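PDB 4MDC: putative glutathione S-transferase from Sinorhizobium meliloti, which probably acts as a homodimeric glutathione transferase, joining the thiol of glutathione to electrophilic substrates. Local coordinates for residues D187-Y191 against G192-A196; R81-G85 against A86-S90; H29-P33 against A34-V38; P135-R138 against E139-K143. All blocks are in the same frame, centred on the assembly; numbering follows the deposited sequence.

Contact 1 (D187-Y191 against G192-A196); sequences DRISY and GDLAA
S190 and D193 face each other across the first turn of a helix and form a capping box. D193 turns its carboxylate back toward the residues before the helix, and its OD2 takes S190 N at 2.9 Å on the anti side, with the donor 16° out of the carboxylate plane. S190 OG turns to G192 N, 3.0 Å away, in a weak, bent bond. The torsion of S190 (chi1 74°) sets OG between the backbone N and the carbonyl carbon, within range of that amide. Both short polar side chains thus satisfy amides that the helix itself cannot pair, while a water links S190 OG to R188 O. I189 crosses D193 at a slant, its CG1 3.8 Å from OD2, and its CD1 meets L194 CD2 at 4.3 Å, the hydrophobic staple that accompanies this box in the C-terminal domain of glutathione transferases. The other carboxylate oxygen, D193 OD1, accepts from L184 N and W220 NE1, which fixes the group's rotation. Y191 sends its hydroxyl to S90 O, outside this turn. The turn lies among helices 111-145, 33-44 and 215-225.

Contact 2 (R81-G85 against A86-S90); sequences RALCG and ATIIS
L83 points its side chain at the helix that follows, where its CB meets I89 CG1 at 3.9 Å and its CD2 comes within 4.3 Å of I88 CG2. A branched aliphatic residue fits here, because one leucine must fill the angle between the strand and two successive isoleucines. It also packs on A115 of the second subunit, so L83 belongs to the dimer interface too. C84 turns its thiol to the other side of the strand and contributes its carbonyl instead: C84 O lies 3.6 Å from I88 CB, and a water donates to it while accepting from I88 N at 3.0 Å. This is the junction of the last strand and the last helix of the thioredoxin-like N-terminal domain. Here strand 82-84, at one border of the sheet, reverses into helix 86-96 with 126° between the two short axes. In many glutathione transferases an acidic residue and a serine at this bend hold the glutamyl end of glutathione; G85 and A86 appear to occupy those places here. G85 is the N-cap, and its positive phi of 92° is readily adopted by a residue without a side chain. As glycine offers no capping group, the water on I88 N serves one of the early helix amides. G85 O receives I89 N at 3.1 Å, nearly along the C=O axis. The side chain of I89, with CG1 anti to its carbonyl carbon (chi1 -62°), folds back over the same oxygen, CG1 lying 3.2 Å from G85 O.

Contact 3 (H29-P33 against A34-V38); sequences HPMSP and ASRFV
S35 OG is held from two directions, by S32 OG at 2.8 Å and, more weakly, by H29 N at 3.4 Å. The two serines meet hydroxyl to hydroxyl across the N-terminus of the helix: S32 OG lies anti to its backbone N (chi1 160°), which brings it forward to S35. Small hydroxyl side chains suit a place where the chain turns so sharply. S32 is the N-cap, and its O receives R36 N at 3.0 Å as the helix starts; P33, having no amide hydrogen to offer, is well suited to the first helical position. The segment joins the first strand of the thioredoxin-like domain to its first helix, a region that lines the glutathione site in this family. A type I turn from H29 to S32 makes the bend, and H29 ND1 steadies it by accepting M31 N at 3.0 Å while P30 CD rests over one face of the imidazole. R36 runs out extended alongside the turn to give P30 O a weak, bent bond from NE (2.7 Å). The methyl of M31, a selenomethionine in this crystal, lies over one face of the guanidinium, its CE 3.5 Å from R36 NH2. Of the far nitrogens, NH1 reaches S201 and Y247, and NH2 forms a salt bridge with E236.

Contact 4 (P135-R138 against E139-K143); sequences PLVR and ERIFK
This is a local contact within one helix, near the C-terminal end of the long helix 111-145, where P135-R138 and E139-K143 meet through a turn wider than the alpha pattern. The i+4 bonds continue to I141, with R140 N 2.9 Å from L136 O and I141 N 2.7 Å from V137 O. V137 O also accepts F142 N at 3.2 Å, and R138 O takes K143 N, five residues on. This is a pi-type turn, and it brings the F142 ring within reach of V137. The valine's CG1, anti to its backbone N (chi1 165°), sits over one face of the ring, 4.0 Å from the centroid and 21° off the normal, a CH-pi contact. A beta-branched residue fits because it offers a compact methyl close to the helix backbone. F142 also meets H29 edge-to-face and W57. Elsewhere on the helix, K143 NZ forms a salt bridge with E139 OE1 (2.8 Å), approaching the syn lone pair. That oxygen accepts D156 N as well, while E139 OE2 shares a water with P135 O. R140 leads away to a salt bridge with E208.

Contacts 1 and 3 are buried, contacts 2 and 4 only partly. The first three lie at helix starts, with a serine-aspartate capping box in contact 1, a glycine N-cap and a water in contact 2, and two serines bonded hydroxyl to hydroxyl in contact 3. Contact 4 lies within a helix and relies on a widened turn, a methyl on a ring and a lysine-glutamate salt bridge. F37 of helix 33-44 packs against both contact 1 and contact 2, which also meet directly through a hydrogen bond. H29 and F142 bring contacts 3 and 4 together, whereas contact 4 stays about 12 Å from contact 1 at the nearest atoms. Contact 2 alone reaches the second subunit.

Contact 1 (D187-Y191 against G192-A196)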
loop_
_atom_site.group_PDB
_atom_site.type_symbol
_atom_site.label_atom_id
_atom_site.label_comp_id
_atom_site.label_asym_id
_atom_site.label_seq_id
_atom_site.Cartn_x
_atom_site.Cartn_y
_atom_site.Cartn_z
ATOM N N ASP B 187 -10.455 13.790 -16.284
ATOM C CA ASP B 187 -10.381 14.948 -17.149
ATOM C C ASP B 187 -9.149 15.866 -16.932
ATOM O O ASP B 187 -8.907 16.748 -17.727
ATOM C CB ASP B 187 -11.711 15.710 -17.089
ATOM C CG ASP B 187 -12.878 14.891 -17.670
ATOM O OD1 ASP B 187 -12.677 13.823 -18.322
ATOM O OD2 ASP B 187 -14.026 15.359 -17.553
ATOM N N ARG B 188 -8.329 15.617 -15.914
ATOM C CA ARG B 188 -7.044 16.371 -15.760
ATOM C C ARG B 188 -5.919 15.523 -15.247
ATOM O O ARG B 188 -6.134 14.427 -14.689
ATOM C CB ARG B 188 -7.161 17.610 -14.890
ATOM C CG ARG B 188 -7.930 17.338 -13.652
ATOM C CD ARG B 188 -8.216 18.639 -12.886
ATOM N NE ARG B 188 -7.939 18.364 -11.474
ATOM C CZ ARG B 188 -8.257 19.158 -10.451
ATOM N NH1 ARG B 188 -8.918 20.296 -10.641
ATOM N NH2 ARG B 188 -7.907 18.778 -9.227
ATOM N N ILE B 189 -4.696 16.003 -15.446
ATOM C CA ILE B 189 -3.532 15.303 -14.945
ATOM C C ILE B 189 -3.652 15.163 -13.404
ATOM O O ILE B 189 -4.181 16.053 -12.688
ATOM C CB ILE B 189 -2.215 16.008 -15.317
ATOM C CG1 ILE B 189 -1.022 15.079 -15.032
ATOM C CG2 ILE B 189 -2.030 17.369 -14.635
ATOM C CD1 ILE B 189 0.331 15.626 -15.474
ATOM N N SER B 190 -3.236 14.029 -12.910
ATOM C CA SER B 190 -3.291 13.754 -11.480
ATOM C C SER B 190 -2.103 12.898 -11.023
ATOM O O SER B 190 -1.308 12.437 -11.815
ATOM C CB SER B 190 -4.595 12.995 -11.193
ATOM O OG SER B 190 -4.529 11.633 -11.649
ATOM N N TYR B 191 -2.080 12.636 -9.710
ATOM C CA TYR B 191 -1.146 11.633 -9.193
ATOM C C TYR B 191 -1.181 10.308 -9.961
ATOM O O TYR B 191 -0.186 9.578 -9.982
ATOM C CB TYR B 191 -1.485 11.360 -7.703
ATOM C CG TYR B 191 -1.094 12.394 -6.674
ATOM C CD1 TYR B 191 -0.289 13.463 -6.942
ATOM C CD2 TYR B 191 -1.649 12.327 -5.367
ATOM C CE1 TYR B 191 0.018 14.386 -5.966
ATOM C CE2 TYR B 191 -1.335 13.234 -4.387
ATOM C CZ TYR B 191 -0.447 14.287 -4.697
ATOM O OH TYR B 191 -0.125 15.221 -3.716
ATOM N N GLY B 192 -2.365 9.881 -10.429
ATOM C CA GLY B 192 -2.487 8.635 -11.198
ATOM C C GLY B 192 -1.532 8.588 -12.398
ATOM O O GLY B 192 -0.857 7.588 -12.638
ATOM N N ASP B 193 -1.516 9.657 -13.179
ATOM C CA ASP B 193 -0.585 9.814 -14.341
ATOM C C ASP B 193 0.862 9.789 -13.888
ATOM O O ASP B 193 1.748 9.105 -14.488
ATOM C CB ASP B 193 -0.861 11.118 -15.092
ATOM C CG ASP B 193 -2.250 11.209 -15.616
ATOM O OD1 ASP B 193 -2.545 10.641 -16.693
ATOM O OD2 ASP B 193 -3.079 11.843 -14.879
ATOM N N LEU B 194 1.172 10.508 -12.808
ATOM C CA LEU B 194 2.538 10.576 -12.295
ATOM C C LEU B 194 3.011 9.235 -11.799
ATOM O O LEU B 194 4.168 8.814 -11.976
ATOM C CB LEU B 194 2.742 11.650 -11.241
ATOM C CG LEU B 194 2.365 13.074 -11.602
ATOM C CD1 LEU B 194 2.718 14.031 -10.493
ATOM C CD2 LEU B 194 2.991 13.511 -12.898
ATOM N N ALA B 195 2.170 8.499 -11.112
ATOM C CA ALA B 195 2.554 7.169 -10.622
ATOM C C ALA B 195 2.821 6.172 -11.756
ATOM O O ALA B 195 3.795 5.421 -11.692
ATOM C CB ALA B 195 1.426 6.628 -9.748
ATOM N N ALA B 196 1.954 6.174 -12.759
ATOM C CA ALA B 196 2.142 5.290 -13.897
ATOM C C ALA B 196 3.438 5.660 -14.617
ATOM O O ALA B 196 4.235 4.818 -14.943
ATOM C CB ALA B 196 0.973 5.398 -14.859
HETATM O O HOH W 1 -5.381 11.672 -14.204
#

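Contact 2 (R81-G85 against A86-S90)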
loop_
_atom_site.group_PDB
_atom_site.type_symbol
_atom_site.label_atom_id
_atom_site.label_comp_id
_atom_site.label_asym_id
_atom_site.label_seq_id
_atom_site.Cartn_x
_atom_site.Cartn_y
_atom_site.Cartn_z
ATOM N N ARG B 81 10.327 15.097 10.988
ATOM C CA ARG B 81 9.447 13.941 11.087
ATOM C C ARG B 81 9.504 13.166 9.800
ATOM O O ARG B 81 9.138 13.700 8.765
ATOM C CB ARG B 81 8.015 14.358 11.450
ATOM C CG ARG B 81 7.998 14.921 12.863
ATOM C CD ARG B 81 6.664 15.344 13.385
ATOM N NE ARG B 81 6.474 16.796 13.466
ATOM C CZ ARG B 81 5.535 17.402 14.200
ATOM N NH1 ARG B 81 4.662 16.689 14.912
ATOM N NH2 ARG B 81 5.467 18.734 14.209
ATOM N N ALA B 82 9.981 11.929 9.856
ATOM C CA ALA B 82 10.109 11.108 8.655
ATOM C C ALA B 82 8.775 10.588 8.152
ATOM O O ALA B 82 8.024 9.980 8.883
ATOM C CB ALA B 82 11.055 9.954 8.893
ATOM N N LEU B 83 8.506 10.876 6.898
ATOM C CA LEU B 83 7.295 10.465 6.212
ATOM C C LEU B 83 7.723 9.388 5.225
ATOM O O LEU B 83 8.541 9.625 4.326
ATOM C CB LEU B 83 6.660 11.648 5.503
ATOM C CG LEU B 83 6.274 12.847 6.364
ATOM C CD1 LEU B 83 5.738 13.956 5.496
ATOM C CD2 LEU B 83 5.256 12.446 7.403
ATOM N N CYS B 84 7.188 8.204 5.393
ATOM C CA CYS B 84 7.653 7.049 4.625
ATOM C C CYS B 84 6.645 6.517 3.629
ATOM O O CYS B 84 5.493 6.247 3.992
ATOM C CB CYS B 84 8.003 5.935 5.575
ATOM S SG CYS B 84 9.398 6.432 6.642
ATOM N N GLY B 85 7.100 6.349 2.389
ATOM C CA GLY B 85 6.325 5.760 1.339
ATOM C C GLY B 85 5.546 6.784 0.499
ATOM O O GLY B 85 5.194 7.877 0.946
ATOM N N ALA B 86 5.169 6.354 -0.679
ATOM C CA ALA B 86 4.556 7.242 -1.633
ATOM C C ALA B 86 3.172 7.753 -1.206
ATOM O O ALA B 86 2.845 8.900 -1.456
ATOM C CB ALA B 86 4.473 6.559 -2.955
ATOM N N THR B 87 2.413 6.900 -0.585
ATOM C CA THR B 87 1.022 7.287 -0.203
ATOM C C THR B 87 1.091 8.404 0.869
ATOM O O THR B 87 0.502 9.472 0.680
ATOM C CB THR B 87 0.224 6.069 0.256
ATOM O OG1 THR B 87 -0.019 5.209 -0.830
ATOM C CG2 THR B 87 -1.154 6.504 0.802
ATOM N N ILE B 88 1.792 8.146 1.968
ATOM C CA ILE B 88 1.868 9.087 3.069
ATOM C C ILE B 88 2.458 10.426 2.616
ATOM O O ILE B 88 1.901 11.509 2.904
ATOM C CB ILE B 88 2.610 8.465 4.278
ATOM C CG1 ILE B 88 1.696 7.418 4.919
ATOM C CG2 ILE B 88 2.945 9.495 5.345
ATOM C CD1 ILE B 88 2.318 6.605 6.016
ATOM N N ILE B 89 3.516 10.353 1.804
ATOM C CA ILE B 89 4.109 11.564 1.374
ATOM C C ILE B 89 3.217 12.371 0.441
ATOM O O ILE B 89 3.075 13.614 0.567
ATOM C CB ILE B 89 5.498 11.282 0.730
ATOM C CG1 ILE B 89 6.469 10.673 1.722
ATOM C CG2 ILE B 89 6.050 12.577 0.166
ATOM C CD1 ILE B 89 7.665 10.029 1.026
ATOM N N SER B 90 2.615 11.691 -0.547
ATOM C CA SER B 90 1.760 12.386 -1.504
ATOM C C SER B 90 0.521 13.052 -0.835
ATOM O O SER B 90 0.101 14.137 -1.248
ATOM C CB SER B 90 1.373 11.434 -2.669
ATOM O OG SER B 90 0.533 10.379 -2.234
HETATM O O HOH W 2 3.102 5.537 2.584
#

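Contact 3 (H29-P33 against A34-V38)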
loop_
_atom_site.group_PDB
_atom_site.type_symbol
_atom_site.label_atom_id
_atom_site.label_comp_id
_atom_site.label_asym_id
_atom_site.label_seq_id
_atom_site.Cartn_x
_atom_site.Cartn_y
_atom_site.Cartn_z
ATOM N N HIS B 29 15.816 5.966 -4.364
ATOM C CA HIS B 29 16.633 5.265 -5.327
ATOM C C HIS B 29 16.089 5.532 -6.731
ATOM O O HIS B 29 14.895 5.520 -6.977
ATOM C CB HIS B 29 16.685 3.742 -5.064
ATOM C CG HIS B 29 17.795 3.061 -5.833
ATOM N ND1 HIS B 29 17.672 2.700 -7.161
ATOM C CD2 HIS B 29 19.062 2.745 -5.485
ATOM C CE1 HIS B 29 18.818 2.175 -7.595
ATOM N NE2 HIS B 29 19.675 2.185 -6.593
ATOM N N PRO B 30 16.982 5.711 -7.707
ATOM C CA PRO B 30 16.524 6.016 -9.041
ATOM C C PRO B 30 15.581 4.957 -9.637
ATOM O O PRO B 30 14.774 5.295 -10.497
ATOM C CB PRO B 30 17.854 6.043 -9.842
ATOM C CG PRO B 30 18.875 6.402 -8.834
ATOM C CD PRO B 30 18.437 5.911 -7.517
HETATM N N MSE B 31 15.766 3.678 -9.260
HETATM C CA MSE B 31 15.058 2.553 -9.836
HETATM C C MSE B 31 13.841 2.175 -8.986
HETATM O O MSE B 31 13.277 1.097 -9.149
HETATM C CB MSE B 31 15.925 1.347 -10.107
HETATM C CG MSE B 31 17.019 1.728 -11.144
HETATM SE SE MSE B 31 16.262 1.761 -12.968
HETATM C CE MSE B 31 15.939 3.697 -13.265
ATOM N N SER B 32 13.477 3.082 -8.092
ATOM C CA SER B 32 12.251 2.992 -7.290
ATOM C C SER B 32 11.106 3.834 -7.899
ATOM O O SER B 32 11.175 5.086 -7.870
ATOM C CB SER B 32 12.546 3.428 -5.866
ATOM O OG SER B 32 11.385 3.816 -5.105
ATOM N N PRO B 33 10.032 3.185 -8.402
ATOM C CA PRO B 33 8.932 3.972 -8.938
ATOM C C PRO B 33 8.271 4.914 -7.886
ATOM O O PRO B 33 7.959 6.064 -8.205
ATOM C CB PRO B 33 7.944 2.902 -9.389
ATOM C CG PRO B 33 8.863 1.818 -9.865
ATOM C CD PRO B 33 9.880 1.760 -8.754
ATOM N N ALA B 34 8.155 4.456 -6.672
ATOM C CA ALA B 34 7.560 5.260 -5.609
ATOM C C ALA B 34 8.416 6.539 -5.374
ATOM O O ALA B 34 7.881 7.615 -5.140
ATOM C CB ALA B 34 7.381 4.445 -4.318
ATOM N N SER B 35 9.745 6.412 -5.457
ATOM C CA SER B 35 10.623 7.508 -5.307
ATOM C C SER B 35 10.448 8.515 -6.443
ATOM O O SER B 35 10.445 9.718 -6.220
ATOM C CB SER B 35 12.117 7.034 -5.294
ATOM O OG SER B 35 12.474 6.225 -4.162
ATOM N N ARG B 36 10.412 8.026 -7.684
ATOM C CA ARG B 36 10.227 8.883 -8.822
ATOM C C ARG B 36 8.893 9.597 -8.791
ATOM O O ARG B 36 8.811 10.745 -9.190
ATOM C CB ARG B 36 10.412 8.098 -10.132
ATOM C CG ARG B 36 11.853 7.703 -10.388
ATOM C CD ARG B 36 12.010 7.103 -11.744
ATOM N NE ARG B 36 13.448 7.046 -12.091
ATOM C CZ ARG B 36 13.911 7.078 -13.310
ATOM N NH1 ARG B 36 13.138 7.109 -14.374
ATOM N NH2 ARG B 36 15.250 7.105 -13.481
ATOM N N PHE B 37 7.886 8.915 -8.295
ATOM C CA PHE B 37 6.562 9.498 -8.177
ATOM C C PHE B 37 6.598 10.729 -7.250
ATOM O O PHE B 37 6.045 11.781 -7.606
ATOM C CB PHE B 37 5.634 8.433 -7.622
ATOM C CG PHE B 37 4.305 8.925 -7.112
ATOM C CD1 PHE B 37 3.315 9.416 -7.978
ATOM C CD2 PHE B 37 4.030 8.866 -5.784
ATOM C CE1 PHE B 37 2.069 9.803 -7.492
ATOM C CE2 PHE B 37 2.772 9.241 -5.298
ATOM C CZ PHE B 37 1.785 9.722 -6.153
ATOM N N VAL B 38 7.212 10.575 -6.097
ATOM C CA VAL B 38 7.379 11.692 -5.177
ATOM C C VAL B 38 8.203 12.825 -5.747
ATOM O O VAL B 38 7.851 13.978 -5.644
ATOM C CB VAL B 38 7.932 11.207 -3.833
ATOM C CG1 VAL B 38 8.249 12.380 -2.927
ATOM C CG2 VAL B 38 6.859 10.351 -3.162
#

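Contact 4 (P135-R138 against E139-K143)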
loop_
_atom_site.group_PDB
_atom_site.type_symbol
_atom_site.label_atom_id
_atom_site.label_comp_id
_atom_site.label_asym_id
_atom_site.label_seq_id
_atom_site.Cartn_x
_atom_site.Cartn_y
_atom_site.Cartn_z
ATOM N N PRO B 135 10.531 -7.192 -8.373
ATOM C CA PRO B 135 11.396 -8.348 -8.650
ATOM C C PRO B 135 12.369 -8.186 -9.845
ATOM O O PRO B 135 13.499 -8.685 -9.815
ATOM C CB PRO B 135 10.409 -9.494 -8.921
ATOM C CG PRO B 135 9.046 -8.869 -9.076
ATOM C CD PRO B 135 9.078 -7.522 -8.397
ATOM N N LEU B 136 11.944 -7.462 -10.865
ATOM C CA LEU B 136 12.776 -7.276 -12.042
ATOM C C LEU B 136 13.970 -6.396 -11.727
ATOM O O LEU B 136 15.124 -6.707 -12.111
ATOM C CB LEU B 136 11.946 -6.649 -13.144
ATOM C CG LEU B 136 12.588 -6.663 -14.513
ATOM C CD1 LEU B 136 11.523 -6.918 -15.536
ATOM C CD2 LEU B 136 13.264 -5.312 -14.755
ATOM N N VAL B 137 13.714 -5.297 -11.023
ATOM C CA VAL B 137 14.817 -4.390 -10.596
ATOM C C VAL B 137 15.812 -5.160 -9.693
ATOM O O VAL B 137 17.046 -4.997 -9.761
ATOM C CB VAL B 137 14.226 -3.137 -9.915
ATOM C CG1 VAL B 137 15.286 -2.374 -9.148
ATOM C CG2 VAL B 137 13.561 -2.230 -10.948
ATOM N N ARG B 138 15.284 -5.961 -8.795
ATOM C CA ARG B 138 16.165 -6.688 -7.881
ATOM C C ARG B 138 17.091 -7.617 -8.649
ATOM O O ARG B 138 18.301 -7.662 -8.389
ATOM C CB ARG B 138 15.352 -7.494 -6.881
ATOM C CG ARG B 138 16.218 -8.266 -5.889
ATOM C CD ARG B 138 15.411 -9.048 -4.875
ATOM N NE ARG B 138 16.284 -9.950 -4.144
ATOM C CZ ARG B 138 17.007 -9.634 -3.076
ATOM N NH1 ARG B 138 16.963 -8.420 -2.558
ATOM N NH2 ARG B 138 17.766 -10.570 -2.501
ATOM N N GLU B 139 16.558 -8.336 -9.612
ATOM C CA GLU B 139 17.370 -9.253 -10.390
ATOM C C GLU B 139 18.364 -8.544 -11.324
ATOM O O GLU B 139 19.523 -8.949 -11.408
ATOM C CB GLU B 139 16.514 -10.182 -11.218
ATOM C CG GLU B 139 15.693 -11.163 -10.399
ATOM C CD GLU B 139 16.509 -11.909 -9.345
ATOM O OE1 GLU B 139 17.622 -12.397 -9.662
ATOM O OE2 GLU B 139 16.076 -11.960 -8.181
ATOM N N ARG B 140 17.919 -7.466 -11.970
ATOM C CA ARG B 140 18.762 -6.737 -12.934
ATOM C C ARG B 140 19.663 -5.662 -12.380
ATOM O O ARG B 140 20.683 -5.345 -12.970
ATOM C CB ARG B 140 17.878 -6.148 -14.019
ATOM C CG ARG B 140 17.209 -7.279 -14.748
ATOM C CD ARG B 140 16.829 -6.952 -16.168
ATOM N NE ARG B 140 17.976 -6.404 -16.902
ATOM C CZ ARG B 140 17.901 -5.513 -17.893
ATOM N NH1 ARG B 140 16.741 -5.121 -18.365
ATOM N NH2 ARG B 140 19.009 -5.037 -18.437
ATOM N N ILE B 141 19.282 -5.035 -11.298
ATOM C CA ILE B 141 20.048 -3.906 -10.755
ATOM C C ILE B 141 20.773 -4.492 -9.498
ATOM O O ILE B 141 22.024 -4.684 -9.430
ATOM C CB ILE B 141 19.109 -2.671 -10.470
ATOM C CG1 ILE B 141 18.398 -2.141 -11.758
ATOM C CG2 ILE B 141 19.842 -1.514 -9.789
ATOM C CD1 ILE B 141 19.322 -1.561 -12.779
ATOM N N PHE B 142 19.962 -4.825 -8.510
ATOM C CA PHE B 142 20.482 -4.967 -7.151
ATOM C C PHE B 142 21.378 -6.189 -6.941
ATOM O O PHE B 142 22.391 -6.104 -6.225
ATOM C CB PHE B 142 19.363 -4.933 -6.121
ATOM C CG PHE B 142 18.536 -3.676 -6.114
ATOM C CD1 PHE B 142 19.004 -2.474 -6.629
ATOM C CD2 PHE B 142 17.283 -3.693 -5.517
ATOM C CE1 PHE B 142 18.197 -1.342 -6.598
ATOM C CE2 PHE B 142 16.482 -2.566 -5.466
ATOM C CZ PHE B 142 16.942 -1.380 -6.020
ATOM N N LYS B 143 21.034 -7.312 -7.561
ATOM C CA LYS B 143 21.848 -8.545 -7.461
ATOM C C LYS B 143 23.242 -8.460 -8.107
ATOM O O LYS B 143 24.108 -9.333 -7.868
ATOM C CB LYS B 143 21.109 -9.720 -8.110
ATOM C CG LYS B 143 20.059 -10.431 -7.241
ATOM C CD LYS B 143 20.534 -11.806 -6.835
ATOM C CE LYS B 143 19.383 -12.706 -6.397
ATOM N NZ LYS B 143 19.024 -13.606 -7.518
HETATM O O HOH W 3 13.823 -10.455 -7.708
#